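Local atomic coordinates of uncharacterized protein Dfer_1899 (Dyadobacter fermentans, PDB entry 5HX0), a protein that is of unknown function but carries a BNR repeat-like, sialidase-type domain and probably folds as a six-bladed beta-propeller. Residues K157-F160 and A165-L168. Residues are numbered along the deposited sequence; the frame is centred on the assembly and turned at random.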
loop_
_atom_site.group_PDB
_atom_site.type_symbol
_atom_site.label_atom_id
_atom_site.label_comp_id
_atom_site.label_asym_id
_atom_site.label_seq_id
_atom_site.Cartn_x
_atom_site.Cartn_y
_atom_site.Cartn_z
ATOM N N LYS A 157 9.159 20.236 -17.152
ATOM C CA LYS A 157 7.920 21.004 -17.226
ATOM C C LYS A 157 7.273 20.835 -18.593
ATOM O O LYS A 157 7.962 20.584 -19.574
ATOM C CB LYS A 157 8.185 22.481 -16.941
ATOM C CG LYS A 157 8.803 22.740 -15.584
ATOM C CD LYS A 157 8.822 24.228 -15.269
ATOM C CE LYS A 157 9.303 24.487 -13.853
ATOM N NZ LYS A 157 8.976 25.870 -13.411
ATOM N N PRO A 158 5.944 20.968 -18.667
ATOM C CA PRO A 158 5.018 21.258 -17.568
ATOM C C PRO A 158 4.703 20.034 -16.702
ATOM O O PRO A 158 4.769 18.890 -17.174
ATOM C CB PRO A 158 3.744 21.747 -18.287
ATOM C CG PRO A 158 4.020 21.584 -19.787
ATOM C CD PRO A 158 5.225 20.712 -19.925
ATOM N N TYR A 159 4.391 20.279 -15.437
ATOM C CA TYR A 159 3.851 19.250 -14.552
ATOM C C TYR A 159 2.700 19.857 -13.772
ATOM O O TYR A 159 2.526 21.080 -13.732
ATOM C CB TYR A 159 4.906 18.688 -13.588
ATOM C CG TYR A 159 5.550 19.739 -12.714
ATOM C CD1 TYR A 159 4.969 20.129 -11.515
ATOM C CD2 TYR A 159 6.748 20.342 -13.090
ATOM C CE1 TYR A 159 5.563 21.092 -10.709
ATOM C CE2 TYR A 159 7.343 21.312 -12.292
ATOM C CZ TYR A 159 6.746 21.674 -11.105
ATOM O OH TYR A 159 7.333 22.632 -10.322
ATOM N N PHE A 160 1.906 19.009 -13.134
ATOM C CA PHE A 160 0.739 19.497 -12.411
ATOM C C PHE A 160 0.912 19.268 -10.916
ATOM O O PHE A 160 1.088 18.125 -10.467
ATOM C CB PHE A 160 -0.553 18.860 -12.898
ATOM C CG PHE A 160 -1.774 19.493 -12.285
ATOM C CD1 PHE A 160 -2.174 20.767 -12.665
ATOM C CD2 PHE A 160 -2.481 18.847 -11.292
ATOM C CE1 PHE A 160 -3.285 21.364 -12.085
ATOM C CE2 PHE A 160 -3.584 19.444 -10.702
ATOM C CZ PHE A 160 -3.981 20.703 -11.101
ATOM N N ALA A 165 1.582 17.843 -4.076
ATOM C CA ALA A 165 1.842 16.592 -4.772
ATOM C C ALA A 165 1.940 16.833 -6.277
ATOM O O ALA A 165 1.355 17.777 -6.808
ATOM C CB ALA A 165 0.734 15.573 -4.477
ATOM N N VAL A 166 2.689 15.969 -6.961
ATOM C CA VAL A 166 2.910 16.077 -8.400
ATOM C C VAL A 166 2.168 14.942 -9.091
ATOM O O VAL A 166 2.351 13.766 -8.752
ATOM C CB VAL A 166 4.407 16.060 -8.748
ATOM C CG1 VAL A 166 4.608 16.198 -10.260
ATOM C CG2 VAL A 166 5.125 17.175 -7.997
ATOM N N PHE A 167 1.355 15.300 -10.077
ATOM C CA PHE A 167 0.431 14.369 -10.713
ATOM C C PHE A 167 1.173 13.250 -11.447
ATOM O O PHE A 167 2.186 13.487 -12.117
ATOM C CB PHE A 167 -0.457 15.162 -11.679
ATOM C CG PHE A 167 -1.683 14.425 -12.150
ATOM C CD1 PHE A 167 -2.370 13.595 -11.303
ATOM C CD2 PHE A 167 -2.168 14.621 -13.438
ATOM C CE1 PHE A 167 -3.518 12.920 -11.745
ATOM C CE2 PHE A 167 -3.298 13.961 -13.888
ATOM C CZ PHE A 167 -3.971 13.107 -13.038
ATOM N N LEU A 168 0.675 12.015 -11.325
ATOM C CA LEU A 168 1.260 10.902 -12.081
ATOM C C LEU A 168 0.414 10.446 -13.260
ATOM O O LEU A 168 0.896 9.633 -14.067
ATOM C CB LEU A 168 1.502 9.685 -11.178
ATOM C CG LEU A 168 2.517 9.826 -10.048
ATOM C CD1 LEU A 168 2.388 8.625 -9.088
ATOM C CD2 LEU A 168 3.927 9.921 -10.643
HETATM O O HOH W 1 2.461 16.080 -13.380
#
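Backbone atoms of Phe160, in the loop before strand 161-162, meet those of Phe167 on strand 165-175. The carbonyl O of Phe160 accepts the N-H of Phe167 at 2.9 Å, and the bond is nearly straight (161° at the hydrogen). The same oxygen lies 3.4 Å from CA of Val166, close enough for a CA-H...O contact. Phe160 N and Phe167 O are too far apart to bond directly, and one water bridges them, accepting from the first (3.0 Å) and donating to the second (2.9 Å).

Apolar contacts are few. CB of Phe167 approaches the rim of the Phe160 ring rather than its face, the close contact being CB to CB at 3.9 Å. With chi1 at 58°, the Tyr159 ring is folded back over its own backbone, and its CD1 comes within 4.1 Å of CG1 of Val166 in an oblique approach.

The pair extends the hairpin of strands 161-162 and 165-175 away from its turn, into the loop that follows helix 149-154. The antiparallel sheet holding strands 123-131, 137-145 and 165-175 is consistent with one blade of a beta-propeller, the fold of the BNR/sialidase clan. On its other side strand 165-175 pairs with strand 137-145, whose Trp144 meets the Phe167 ring, while Met152 of helix 149-154 touches both Tyr159 and Val166.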